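Long-range contacts in putative capsular polysaccharide biosynthesis protein (Streptococcus pneumoniae serotype 4, PDB 6EWJ), which probably acts as a pyridoxal phosphate-dependent sugar aminotransferase in the biosynthesis of pneumococcal teichoic acid: residues Lys128-Ile133 with Asp156-Ser161; Arg146-Val151 with Phe168-Ile173; Ala67-Leu72 with Cys94-His99. All coordinates share one frame; numbering follows the deposited sequence.

Contacts 1 and 2 both reach the central sheet, with centres about 9 Å apart: strands 129-132 and 172-177 lie side by side in it, and the backbone of K130 and I132 pairs with V172. Contact 1 is only partly buried, and a lysine, an aromatic ring and a water do its work. Contact 2 is buried and mainly apolar, with helix 144-153 laid on the sheet beside a guanidinium. Contact 3, about 16 Å from contact 1, is a buried helix pair closer to the chain's centre; its apolar seam ends in a histidine-carboxylate bond at the subunit interface. V131 and L72 make packing contact between contacts 1 and 3.

Contact 1. Residues Lys128-Ile133 with Asp156-Ser161; sequences KTKVII and DFFTAS
The F158 ring receives the ammonium group of K130 over one face, while the main chain of N169 and R170 lies across the opposite face. The carbonyl oxygen of T129 meets the ring at its edge, near the ring plane, 3.6 Å from F158 CD1. K130 NZ stands 4.7 Å from the F158 ring centroid and 26° off the normal, an off-centre cation-pi contact. Farther back along the chain, K130 CD comes to 3.8 Å from F158 CE1, and the two side chains cross at about a right angle. The lysine bends early, at chi2 (-51°), and then runs out extended, which carries NZ past the ring toward the backbone of T159-S161. On the loop side, F158 sets CG opposite its own backbone N (chi1 -167°), swinging the ring in toward strand 129-132. A water ties the two segments together: it donates to T129 O at 3.3 Å and accepts from K130 NZ and T159 N, each at 3.1 Å. Q165 of helix 163-168 adds a weak hydrogen bond to K130 NZ and a firmer one to S161 N. In the fold, the contact sits at the start of strand 129-132, where the loop leaving helix 144-153 passes before helix 163-168 and the return to the parallel neighbour, strand 172-177. It lies away from the cofactor site. The chemistry implies that K130, which also touches D81, is held by several modest interactions: the ring electrons, the water and, weakly, Q165 OE1 probably share its positive charge, while the water supplies partners for the main-chain T129 O and T159 N.

Contact 2. Residues Arg146-Val151 with Phe168-Ile173; sequences RLFQVV and FNRIVI
I173 holds CG1 beside its own backbone N (chi1 -57°) and carries CD1 straight on from it (chi2 178°), a reach that lifts the terminal methyl off the strand and onto the F148 ring. The methyl lies over the face, I173 CD1 being 4.0 Å from the F148 ring centroid and 15° off the normal: a CH-pi contact. The same methyl also touches V151 CG1 at 3.8 Å and L147 CB at 4.0 Å, so three residues of the helix close round one branch. R170 starts with CG wedged between its backbone N and carbonyl carbon, then extends as far as NE, bringing the guanidinium up beside F148. There R170 NH2 meets the ring edge, 3.6 Å from F148 CE1, with the two flat groups nearly perpendicular. F148 lies on one side of the guanidinium plane and the F168 ring on the other. This is helix-on-sheet packing within a beta-alpha-beta crossover: helix 144-153, followed by helix 163-168, lies in the connection between the parallel neighbours 129-132 and 172-177 and packs against these two strands on one side of the sheet, V151 and I171 both also touching I132. V151 divides its methyls, CG1 going 3.7 Å from I171 CB and CG2 against the aliphatic CD of R170. The arginine's charge is met by D195, which forms a salt bridge with R170 NH1 and also accepts a hydrogen bond from I173 N. R170 NH1 gives a second bond to I171 O, 2.9 Å away and close to the guanidinium plane, which helps fix the rotation of the group. Between the last turn of the helix and the lead-in to strand 172-177, a water donates to V151 O and accepts from I171 N.

Contact 3. Residues Ala67-Leu72 with Cys94-His99; sequences ALELIL and CSVITH
E69 and H99 cross at about a right angle, their carboxylate and imidazole planes 60° apart. H99 ND1 donates to E69 OE1 at 2.7 Å in a nearly straight bond (164°); the acceptor lies in the ring plane of H99, but the ring reaches it from above the carboxylate plane. E69 sends CG opposite its backbone N and extends from there, reaching H99 about one turn beyond V96. The V96 side chain points into the neighbouring helix and crosses the side chains of L68 and L72 at about a right angle. V96 CG2 touches both leucines, 3.8 Å from L72 CD1 and 4.0 Å from L68 CG, while V96 CG1 rests 4.0 Å from E69 CB. Segments 67-72 and 94-99 cross at -42°, their axes 9.1 Å apart at closest approach, in what is probably the large, cofactor-binding domain of a fold type I aminotransferase. A64 and T65, at the start of helix 64-74, bind pyridoxal phosphate in another structure of this protein; the cofactor is absent here. The side chains of V96 and T65 come within about 4 Å. E69 OE2 forms a salt bridge with R73, which probably helps balance its charge. H99 NE2 is hydrogen-bonded to P260 O of the second subunit, whose Y262 stacks on the ring and whose P260 packs against S95 and T98.

Contact 1. Residues Lys128-Ile133 with Asp156-Ser161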
# COMPACT_ATOMS: atom_id res chain seq x y z
N LYS A 128 29.99 0.16 5.84
CA LYS A 128 28.56 -0.14 5.96
C LYS A 128 27.67 0.32 4.76
O LYS A 128 26.49 -0.05 4.70
CB LYS A 128 28.02 0.50 7.25
CG LYS A 128 28.80 0.20 8.54
CD LYS A 128 28.07 0.75 9.75
CE LYS A 128 28.39 -0.03 11.02
NZ LYS A 128 27.96 0.72 12.23
N THR A 129 28.19 1.15 3.85
CA THR A 129 27.39 1.72 2.79
C THR A 129 26.98 0.61 1.83
O THR A 129 27.84 -0.11 1.31
CB THR A 129 28.11 2.83 1.99
OG1 THR A 129 28.76 3.74 2.88
CG2 THR A 129 27.10 3.62 1.14
N LYS A 130 25.66 0.46 1.65
CA LYS A 130 25.08 -0.48 0.69
C LYS A 130 24.45 0.14 -0.54
O LYS A 130 24.43 -0.48 -1.62
CB LYS A 130 24.01 -1.36 1.36
CG LYS A 130 24.48 -2.22 2.52
CD LYS A 130 25.70 -3.06 2.21
CE LYS A 130 25.98 -4.03 3.34
NZ LYS A 130 27.12 -4.88 3.00
N VAL A 131 23.89 1.34 -0.39
CA VAL A 131 23.06 1.93 -1.44
C VAL A 131 23.27 3.43 -1.47
O VAL A 131 23.47 4.07 -0.42
CB VAL A 131 21.56 1.65 -1.21
CG1 VAL A 131 20.67 2.47 -2.13
CG2 VAL A 131 21.24 0.18 -1.41
N ILE A 132 23.24 3.99 -2.67
CA ILE A 132 23.18 5.41 -2.88
C ILE A 132 21.86 5.67 -3.60
O ILE A 132 21.54 5.00 -4.60
CB ILE A 132 24.35 5.93 -3.73
CG1 ILE A 132 25.67 5.68 -3.02
CG2 ILE A 132 24.20 7.44 -3.99
CD1 ILE A 132 26.90 5.80 -3.87
N ILE A 133 21.11 6.66 -3.10
CA ILE A 133 19.86 7.12 -3.73
C ILE A 133 19.96 8.58 -4.26
O ILE A 133 19.57 9.52 -3.56
CB ILE A 133 18.62 6.98 -2.75
CG1 ILE A 133 18.58 5.59 -2.10
CG2 ILE A 133 17.30 7.26 -3.51
CD1 ILE A 133 17.41 5.37 -1.12
N ASP A 156 36.58 -1.50 -2.61
CA ASP A 156 37.24 -2.21 -1.50
C ASP A 156 36.64 -1.95 -0.10
O ASP A 156 36.89 -2.74 0.82
CB ASP A 156 38.74 -1.91 -1.48
CG ASP A 156 39.47 -2.44 -2.71
OD1 ASP A 156 38.89 -3.25 -3.47
OD2 ASP A 156 40.64 -2.04 -2.91
N PHE A 157 35.87 -0.87 0.07
CA PHE A 157 35.09 -0.66 1.30
C PHE A 157 33.90 -1.64 1.41
O PHE A 157 33.38 -1.84 2.49
CB PHE A 157 34.56 0.78 1.39
CG PHE A 157 35.57 1.79 1.86
CD1 PHE A 157 36.73 2.04 1.13
CD2 PHE A 157 35.35 2.53 3.03
CE1 PHE A 157 37.66 2.99 1.58
CE2 PHE A 157 36.25 3.48 3.46
CZ PHE A 157 37.41 3.71 2.74
N PHE A 158 33.45 -2.21 0.29
CA PHE A 158 32.21 -2.99 0.28
C PHE A 158 32.40 -4.41 0.79
O PHE A 158 33.37 -5.07 0.45
CB PHE A 158 31.64 -3.04 -1.14
CG PHE A 158 30.24 -3.54 -1.19
CD1 PHE A 158 29.18 -2.69 -0.87
CD2 PHE A 158 29.96 -4.85 -1.56
CE1 PHE A 158 27.88 -3.13 -0.92
CE2 PHE A 158 28.65 -5.30 -1.61
CZ PHE A 158 27.61 -4.44 -1.30
N THR A 159 31.45 -4.87 1.59
CA THR A 159 31.41 -6.25 2.05
C THR A 159 29.97 -6.70 1.90
O THR A 159 29.11 -6.30 2.68
CB THR A 159 31.88 -6.41 3.50
OG1 THR A 159 33.30 -6.21 3.56
CG2 THR A 159 31.57 -7.82 4.05
N ALA A 160 29.71 -7.53 0.90
CA ALA A 160 28.39 -8.07 0.65
C ALA A 160 27.85 -8.82 1.89
O ALA A 160 28.60 -9.50 2.57
CB ALA A 160 28.42 -8.97 -0.57
N SER A 161 26.55 -8.68 2.19
CA SER A 161 25.89 -9.50 3.23
C SER A 161 24.46 -9.90 2.84
O SER A 161 23.59 -10.00 3.69
CB SER A 161 25.90 -8.77 4.57
OG SER A 161 25.16 -7.57 4.51
O HOH W 1 29.36 -2.79 2.42

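Contact 2. Residues Arg146-Val151 with Phe168-Ile173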
# COMPACT_ATOMS: atom_id res chain seq x y z
N ARG A 146 29.84 10.02 -13.11
CA ARG A 146 30.56 10.29 -11.87
C ARG A 146 30.12 9.35 -10.74
O ARG A 146 30.95 8.75 -10.05
CB ARG A 146 30.38 11.73 -11.45
CG ARG A 146 31.15 12.12 -10.20
CD ARG A 146 32.67 11.94 -10.36
NE ARG A 146 33.35 12.06 -9.07
CZ ARG A 146 33.63 13.20 -8.45
NH1 ARG A 146 33.30 14.37 -8.96
NH2 ARG A 146 34.25 13.15 -7.27
N LEU A 147 28.82 9.20 -10.57
CA LEU A 147 28.30 8.25 -9.53
C LEU A 147 28.89 6.83 -9.66
O LEU A 147 29.37 6.28 -8.69
CB LEU A 147 26.78 8.19 -9.58
CG LEU A 147 26.11 9.37 -8.92
CD1 LEU A 147 24.67 9.60 -9.41
CD2 LEU A 147 26.13 9.12 -7.40
N PHE A 148 28.87 6.27 -10.88
CA PHE A 148 29.44 4.91 -11.09
C PHE A 148 30.97 4.86 -10.87
O PHE A 148 31.49 3.85 -10.40
CB PHE A 148 29.05 4.33 -12.47
CG PHE A 148 27.66 3.72 -12.48
CD1 PHE A 148 27.41 2.52 -11.83
CD2 PHE A 148 26.60 4.36 -13.12
CE1 PHE A 148 26.13 1.96 -11.80
CE2 PHE A 148 25.33 3.78 -13.14
CZ PHE A 148 25.09 2.60 -12.45
N GLN A 149 31.65 5.96 -11.17
CA GLN A 149 33.11 6.10 -10.88
C GLN A 149 33.38 6.07 -9.38
O GLN A 149 34.29 5.38 -8.93
CB GLN A 149 33.65 7.41 -11.48
CG GLN A 149 33.72 7.41 -13.00
CD GLN A 149 34.02 8.80 -13.62
OE1 GLN A 149 34.09 9.81 -12.93
NE2 GLN A 149 34.18 8.83 -14.94
N VAL A 150 32.53 6.75 -8.60
CA VAL A 150 32.64 6.76 -7.12
C VAL A 150 32.50 5.36 -6.52
O VAL A 150 33.37 4.93 -5.75
CB VAL A 150 31.61 7.69 -6.45
CG1 VAL A 150 31.57 7.46 -4.95
CG2 VAL A 150 31.91 9.14 -6.77
N VAL A 151 31.44 4.64 -6.88
CA VAL A 151 31.21 3.30 -6.29
C VAL A 151 32.31 2.31 -6.67
O VAL A 151 32.73 1.48 -5.85
CB VAL A 151 29.82 2.71 -6.61
CG1 VAL A 151 28.71 3.64 -6.12
CG2 VAL A 151 29.65 2.40 -8.09
N PHE A 168 26.22 -7.90 -7.18
CA PHE A 168 26.84 -6.62 -7.51
C PHE A 168 28.30 -6.51 -7.08
O PHE A 168 29.18 -6.13 -7.84
CB PHE A 168 25.93 -5.50 -6.95
CG PHE A 168 24.74 -5.23 -7.81
CD1 PHE A 168 23.53 -5.88 -7.57
CD2 PHE A 168 24.82 -4.38 -8.90
CE1 PHE A 168 22.44 -5.64 -8.37
CE2 PHE A 168 23.73 -4.13 -9.70
CZ PHE A 168 22.53 -4.76 -9.43
N ASN A 169 28.53 -6.88 -5.84
CA ASN A 169 29.76 -6.70 -5.14
C ASN A 169 30.34 -5.27 -5.00
O ASN A 169 31.55 -5.08 -4.85
CB ASN A 169 30.85 -7.71 -5.54
CG ASN A 169 31.56 -8.27 -4.31
OD1 ASN A 169 32.71 -7.92 -4.00
ND2 ASN A 169 30.82 -9.06 -3.52
N ARG A 170 29.43 -4.32 -4.97
CA ARG A 170 29.72 -2.92 -4.78
C ARG A 170 28.46 -2.24 -4.24
O ARG A 170 27.39 -2.87 -4.13
CB ARG A 170 30.16 -2.30 -6.11
CG ARG A 170 29.20 -2.51 -7.30
CD ARG A 170 29.43 -1.44 -8.37
NE ARG A 170 28.61 -1.64 -9.58
CZ ARG A 170 27.35 -1.23 -9.73
NH1 ARG A 170 26.70 -0.63 -8.74
NH2 ARG A 170 26.72 -1.45 -10.87
N ILE A 171 28.57 -0.95 -3.95
CA ILE A 171 27.42 -0.11 -3.62
C ILE A 171 26.44 -0.13 -4.79
O ILE A 171 26.85 0.03 -5.93
CB ILE A 171 27.84 1.34 -3.29
CG1 ILE A 171 28.63 1.39 -1.97
CG2 ILE A 171 26.62 2.25 -3.13
CD1 ILE A 171 29.45 2.63 -1.75
N VAL A 172 25.16 -0.32 -4.49
CA VAL A 172 24.12 -0.35 -5.50
C VAL A 172 23.56 1.06 -5.62
O VAL A 172 23.29 1.73 -4.58
CB VAL A 172 23.04 -1.42 -5.16
CG1 VAL A 172 21.85 -1.33 -6.12
CG2 VAL A 172 23.63 -2.83 -5.19
N ILE A 173 23.35 1.52 -6.87
CA ILE A 173 22.83 2.85 -7.09
C ILE A 173 21.40 2.77 -7.50
O ILE A 173 21.11 2.20 -8.53
CB ILE A 173 23.64 3.64 -8.13
CG1 ILE A 173 25.10 3.71 -7.70
CG2 ILE A 173 23.06 5.05 -8.25
CD1 ILE A 173 26.01 4.42 -8.68
O HOH W 2 31.06 -0.17 -3.86

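Contact 3. Residues Ala67-Leu72 with Cys94-His99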
# COMPACT_ATOMS: atom_id res chain seq x y z
N ALA A 67 7.80 1.25 -4.05
CA ALA A 67 8.81 0.73 -4.94
C ALA A 67 10.20 0.88 -4.38
O ALA A 67 10.99 -0.07 -4.38
CB ALA A 67 8.73 1.41 -6.31
N LEU A 68 10.52 2.08 -3.89
CA LEU A 68 11.84 2.33 -3.31
C LEU A 68 12.07 1.45 -2.07
O LEU A 68 13.11 0.78 -1.93
CB LEU A 68 12.01 3.81 -2.96
CG LEU A 68 13.41 4.39 -2.77
CD1 LEU A 68 14.37 4.10 -3.92
CD2 LEU A 68 13.29 5.91 -2.52
N GLU A 69 11.10 1.39 -1.18
CA GLU A 69 11.20 0.43 -0.06
C GLU A 69 11.47 -0.99 -0.53
O GLU A 69 12.31 -1.70 0.08
CB GLU A 69 9.97 0.48 0.89
CG GLU A 69 10.24 -0.23 2.20
CD GLU A 69 9.26 0.11 3.34
OE1 GLU A 69 8.66 1.22 3.35
OE2 GLU A 69 9.12 -0.70 4.28
N LEU A 70 10.68 -1.48 -1.50
CA LEU A 70 10.85 -2.88 -1.93
C LEU A 70 12.21 -3.14 -2.53
O LEU A 70 12.78 -4.20 -2.31
CB LEU A 70 9.74 -3.35 -2.86
CG LEU A 70 8.36 -3.55 -2.18
CD1 LEU A 70 7.47 -4.34 -3.12
CD2 LEU A 70 8.43 -4.22 -0.81
N ILE A 71 12.75 -2.18 -3.26
CA ILE A 71 14.11 -2.30 -3.77
C ILE A 71 15.09 -2.55 -2.60
O ILE A 71 15.90 -3.49 -2.63
CB ILE A 71 14.53 -1.04 -4.59
CG1 ILE A 71 13.69 -0.97 -5.88
CG2 ILE A 71 16.02 -1.08 -4.90
CD1 ILE A 71 13.78 0.34 -6.62
N LEU A 72 14.97 -1.71 -1.57
CA LEU A 72 15.78 -1.90 -0.39
C LEU A 72 15.55 -3.24 0.25
O LEU A 72 16.51 -3.87 0.69
CB LEU A 72 15.54 -0.78 0.63
CG LEU A 72 15.90 0.63 0.21
CD1 LEU A 72 15.70 1.54 1.42
CD2 LEU A 72 17.31 0.74 -0.32
N CYS A 94 14.12 9.20 1.91
CA CYS A 94 14.84 8.89 3.12
C CYS A 94 14.08 8.02 4.11
O CYS A 94 14.68 7.17 4.79
CB CYS A 94 15.25 10.20 3.78
SG CYS A 94 16.52 9.98 5.07
N SER A 95 12.78 8.27 4.24
CA SER A 95 11.96 7.55 5.19
C SER A 95 12.01 6.04 5.00
O SER A 95 12.01 5.30 5.97
CB SER A 95 10.50 7.99 5.09
OG SER A 95 9.98 7.72 3.82
N VAL A 96 12.12 5.61 3.77
CA VAL A 96 12.19 4.16 3.50
C VAL A 96 13.44 3.50 4.08
O VAL A 96 13.43 2.31 4.36
CB VAL A 96 12.07 3.84 1.97
CG1 VAL A 96 10.73 4.36 1.39
CG2 VAL A 96 13.23 4.36 1.19
N ILE A 97 14.52 4.27 4.22
CA ILE A 97 15.75 3.80 4.82
C ILE A 97 15.46 3.44 6.25
O ILE A 97 15.85 2.35 6.74
CB ILE A 97 16.86 4.85 4.76
CG1 ILE A 97 17.14 5.25 3.30
CG2 ILE A 97 18.12 4.31 5.43
CD1 ILE A 97 17.93 6.52 3.14
N THR A 98 14.72 4.31 6.93
CA THR A 98 14.40 4.05 8.34
C THR A 98 13.41 2.89 8.43
O THR A 98 13.45 2.11 9.39
CB THR A 98 13.88 5.29 9.08
OG1 THR A 98 12.61 5.67 8.56
CG2 THR A 98 14.86 6.47 8.93
N HIS A 99 12.53 2.75 7.44
CA HIS A 99 11.58 1.64 7.44
C HIS A 99 12.21 0.28 7.48
O HIS A 99 11.72 -0.61 8.20
CB HIS A 99 10.64 1.69 6.25
CG HIS A 99 9.72 2.86 6.25
ND1 HIS A 99 8.82 3.09 5.24
CD2 HIS A 99 9.55 3.87 7.15
CE1 HIS A 99 8.15 4.20 5.48
NE2 HIS A 99 8.61 4.71 6.63